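Local structure of putative lipoprotein YcdA (Bacillus subtilis subsp. subtilis str. 168, 4R4G) at residues A[207-219]-A[276-288]. The protein is of unknown function but is a putative membrane-anchored lipoprotein with an Ig-like N-terminal domain and a mixed helix-and-strand C-terminal domain. Numbering follows the deposited sequence.
Sequences NIVNGIKEGLSKN and LQVYPEEFKKLGP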
# COMPACT_ATOMS: atom_id res chain seq x y z
N ASN A 207 18.46 22.63 13.30
CA ASN A 207 17.54 22.66 14.43
C ASN A 207 16.10 22.77 13.94
O ASN A 207 15.20 22.21 14.57
CB ASN A 207 17.87 23.79 15.41
CG ASN A 207 18.90 23.41 16.45
OD1 ASN A 207 19.48 22.31 16.44
ND2 ASN A 207 19.15 24.32 17.37
N ILE A 208 15.89 23.45 12.78
CA ILE A 208 14.59 23.61 12.13
C ILE A 208 14.10 22.22 11.66
O ILE A 208 12.97 21.83 11.98
CB ILE A 208 14.66 24.68 10.99
CG1 ILE A 208 14.50 26.10 11.58
CG2 ILE A 208 13.62 24.42 9.87
CD1 ILE A 208 14.87 27.26 10.68
N VAL A 209 14.94 21.48 10.95
CA VAL A 209 14.64 20.14 10.44
C VAL A 209 14.34 19.19 11.59
O VAL A 209 13.30 18.54 11.58
CB VAL A 209 15.80 19.61 9.58
CG1 VAL A 209 15.52 18.19 9.09
CG2 VAL A 209 16.07 20.54 8.41
N ASN A 210 15.24 19.15 12.59
CA ASN A 210 15.08 18.28 13.75
C ASN A 210 13.84 18.65 14.59
O ASN A 210 13.18 17.74 15.11
CB ASN A 210 16.35 18.27 14.58
CG ASN A 210 17.54 17.66 13.86
OD1 ASN A 210 17.41 16.84 12.93
ND2 ASN A 210 18.74 18.04 14.30
N GLY A 211 13.51 19.93 14.64
CA GLY A 211 12.32 20.42 15.34
C GLY A 211 11.04 20.05 14.62
O GLY A 211 10.11 19.53 15.26
N ILE A 212 10.96 20.30 13.29
CA ILE A 212 9.81 19.93 12.45
C ILE A 212 9.54 18.43 12.59
O ILE A 212 8.41 18.05 12.87
CB ILE A 212 9.99 20.34 10.96
CG1 ILE A 212 9.82 21.86 10.78
CG2 ILE A 212 9.03 19.60 10.06
CD1 ILE A 212 10.44 22.38 9.51
N LYS A 213 10.59 17.60 12.46
CA LYS A 213 10.49 16.14 12.62
C LYS A 213 9.99 15.72 14.00
O LYS A 213 9.20 14.79 14.10
CB LYS A 213 11.84 15.45 12.34
CG LYS A 213 12.25 15.48 10.88
CD LYS A 213 13.35 14.51 10.62
CE LYS A 213 13.94 14.74 9.26
NZ LYS A 213 14.71 13.56 8.79
N GLU A 214 10.42 16.41 15.06
CA GLU A 214 9.97 16.05 16.41
C GLU A 214 8.49 16.39 16.55
O GLU A 214 7.74 15.58 17.11
CB GLU A 214 10.81 16.70 17.50
CG GLU A 214 10.82 15.86 18.77
CD GLU A 214 10.70 16.64 20.07
OE1 GLU A 214 11.63 17.42 20.41
OE2 GLU A 214 9.68 16.44 20.78
N GLY A 215 8.08 17.52 15.97
CA GLY A 215 6.70 17.98 15.95
C GLY A 215 5.80 17.01 15.21
O GLY A 215 4.76 16.60 15.73
N LEU A 216 6.21 16.60 13.99
CA LEU A 216 5.43 15.67 13.18
C LEU A 216 5.33 14.32 13.84
O LEU A 216 4.26 13.73 13.81
CB LEU A 216 5.99 15.54 11.76
CG LEU A 216 6.05 16.82 10.90
CD1 LEU A 216 6.65 16.52 9.54
CD2 LEU A 216 4.68 17.44 10.69
N SER A 217 6.40 13.84 14.48
CA SER A 217 6.41 12.52 15.15
C SER A 217 5.34 12.41 16.22
O SER A 217 4.81 11.32 16.43
CB SER A 217 7.78 12.22 15.76
OG SER A 217 7.95 12.83 17.03
N LYS A 218 5.03 13.52 16.87
CA LYS A 218 4.08 13.60 17.99
C LYS A 218 2.70 14.16 17.62
O LYS A 218 1.69 13.65 18.10
CB LYS A 218 4.69 14.49 19.09
CG LYS A 218 5.77 13.79 19.90
CD LYS A 218 6.74 14.75 20.59
CE LYS A 218 6.31 15.23 21.96
NZ LYS A 218 7.25 16.25 22.51
N ASN A 219 2.65 15.24 16.83
CA ASN A 219 1.42 15.97 16.55
C ASN A 219 0.85 15.73 15.14
O ASN A 219 0.01 16.50 14.68
CB ASN A 219 1.67 17.47 16.77
CG ASN A 219 2.47 17.77 18.02
OD1 ASN A 219 2.30 17.12 19.06
ND2 ASN A 219 3.40 18.75 17.92
N LEU A 276 14.77 32.20 13.13
CA LEU A 276 15.15 30.84 12.75
C LEU A 276 15.41 29.95 13.98
O LEU A 276 15.37 28.72 13.88
CB LEU A 276 16.39 30.87 11.82
CG LEU A 276 16.24 31.59 10.47
CD1 LEU A 276 17.56 31.93 9.89
CD2 LEU A 276 15.41 30.79 9.48
N GLN A 277 15.69 30.60 15.13
CA GLN A 277 15.94 29.94 16.41
C GLN A 277 14.63 29.55 17.11
O GLN A 277 14.56 28.45 17.67
CB GLN A 277 16.77 30.83 17.34
CG GLN A 277 18.25 30.92 17.00
CD GLN A 277 18.94 32.04 17.76
OE1 GLN A 277 18.63 32.35 18.93
NE2 GLN A 277 19.92 32.67 17.11
N VAL A 278 13.63 30.46 17.15
CA VAL A 278 12.35 30.19 17.81
C VAL A 278 11.49 29.22 17.00
O VAL A 278 10.71 28.48 17.61
CB VAL A 278 11.53 31.44 18.20
CG1 VAL A 278 12.18 32.20 19.35
CG2 VAL A 278 11.28 32.36 17.01
N TYR A 279 11.62 29.23 15.64
CA TYR A 279 10.87 28.40 14.68
C TYR A 279 10.71 26.95 15.20
O TYR A 279 9.56 26.52 15.36
CB TYR A 279 11.51 28.42 13.26
CG TYR A 279 10.64 27.79 12.19
CD1 TYR A 279 10.37 26.42 12.19
CD2 TYR A 279 10.12 28.55 11.15
CE1 TYR A 279 9.54 25.85 11.22
CE2 TYR A 279 9.29 27.99 10.18
CZ TYR A 279 9.03 26.63 10.20
OH TYR A 279 8.22 26.07 9.24
N PRO A 280 11.81 26.20 15.51
CA PRO A 280 11.64 24.82 16.02
C PRO A 280 10.77 24.71 17.28
O PRO A 280 9.91 23.83 17.38
CB PRO A 280 13.08 24.40 16.36
CG PRO A 280 13.95 25.25 15.54
CD PRO A 280 13.25 26.54 15.38
N GLU A 281 10.99 25.61 18.23
CA GLU A 281 10.33 25.58 19.53
C GLU A 281 8.85 25.94 19.41
O GLU A 281 8.03 25.35 20.12
CB GLU A 281 11.08 26.48 20.53
CG GLU A 281 12.59 26.17 20.66
CD GLU A 281 13.08 24.72 20.56
OE1 GLU A 281 12.63 23.87 21.37
OE2 GLU A 281 13.93 24.44 19.68
N GLU A 282 8.51 26.80 18.43
CA GLU A 282 7.13 27.20 18.17
C GLU A 282 6.40 26.14 17.35
O GLU A 282 5.22 25.90 17.60
CB GLU A 282 7.06 28.57 17.49
CG GLU A 282 7.39 29.73 18.41
CD GLU A 282 6.59 29.82 19.71
OE1 GLU A 282 5.34 29.74 19.68
OE2 GLU A 282 7.24 30.03 20.76
N PHE A 283 7.08 25.51 16.37
CA PHE A 283 6.50 24.42 15.57
C PHE A 283 6.10 23.25 16.47
O PHE A 283 5.01 22.71 16.33
CB PHE A 283 7.49 23.94 14.49
CG PHE A 283 6.88 22.94 13.53
CD1 PHE A 283 6.81 21.59 13.84
CD2 PHE A 283 6.33 23.37 12.32
CE1 PHE A 283 6.20 20.68 12.97
CE2 PHE A 283 5.74 22.46 11.44
CZ PHE A 283 5.69 21.12 11.77
N LYS A 284 6.98 22.85 17.39
CA LYS A 284 6.78 21.80 18.39
C LYS A 284 5.55 22.07 19.28
O LYS A 284 5.07 21.15 19.92
CB LYS A 284 8.03 21.66 19.28
CG LYS A 284 9.20 20.84 18.72
CD LYS A 284 10.42 21.01 19.67
CE LYS A 284 11.74 20.53 19.12
NZ LYS A 284 12.86 20.88 20.03
N LYS A 285 5.06 23.32 19.33
CA LYS A 285 3.89 23.75 20.12
C LYS A 285 2.56 23.54 19.38
O LYS A 285 1.51 23.66 20.00
CB LYS A 285 4.00 25.23 20.45
CG LYS A 285 5.03 25.60 21.49
CD LYS A 285 4.76 27.02 21.91
CE LYS A 285 5.95 27.63 22.55
NZ LYS A 285 5.72 29.06 22.83
N LEU A 286 2.60 23.31 18.04
CA LEU A 286 1.39 23.20 17.23
C LEU A 286 0.74 21.83 17.34
O LEU A 286 1.43 20.82 17.44
CB LEU A 286 1.68 23.47 15.75
CG LEU A 286 2.52 24.64 15.32
CD1 LEU A 286 3.06 24.38 13.92
CD2 LEU A 286 1.75 25.93 15.36
N GLY A 287 -0.58 21.80 17.21
CA GLY A 287 -1.33 20.55 17.24
C GLY A 287 -1.83 20.09 15.88
O GLY A 287 -1.69 20.81 14.89
N PRO A 288 -2.43 18.89 15.80
CA PRO A 288 -2.95 18.44 14.51
C PRO A 288 -4.13 19.26 14.02
O PRO A 288 -4.84 19.90 14.82
CB PRO A 288 -3.39 16.99 14.78
CG PRO A 288 -2.90 16.65 16.11
CD PRO A 288 -2.72 17.91 16.86
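Helix 207-219 and helix 276-283 run side by side in nearly the same direction, 9° apart, with axes 8.3 Å from each other at closest. Two glycines probably allow this spacing: Gly-211 faces Pro-280, their CA atoms 4.5 Å apart, and Gly-215 faces Lys-284. A CB on Gly-211 would probably run into the proline ring; one on Gly-215 would probably run into the ring of Phe-283. Phe-283 is a knob in a hole formed by Gly-211, Ile-212, Gly-215 and Leu-216. Its CG stands anti to the backbone N (chi1 -173°), which carries the ring across to the other helix. Ile-212 CG1 lies over the ring centre, 4.0 Å from the centroid, in a CH-pi contact. Leu-216 CD2 meets the ring edge at CZ, in plane. An alanine at Phe-283 would probably leave Ile-212 and Leu-216 without their shared partner and open a gap beside the glycines. Toward the start of both segments, Ile-208 CD1 packs on Leu-276 CD2 at 3.8 Å; one turn on, Ile-212 CD1 touches Tyr-279 CE1. Among the charged side chains, Lys-284 NZ forms a salt bridge with Glu-281 OE1 and a long one, 3.7 Å, with Glu-214 OE1. Lys-218 extends this network through Glu-214 OE2. Within the DUF5105 region, Tyr-279 also packs on helix 248-260, Leu-276 reaches Tyr-189 of helix 174-192, and Leu-216 and Leu-286 both rest on Val-243 of strand 233-244.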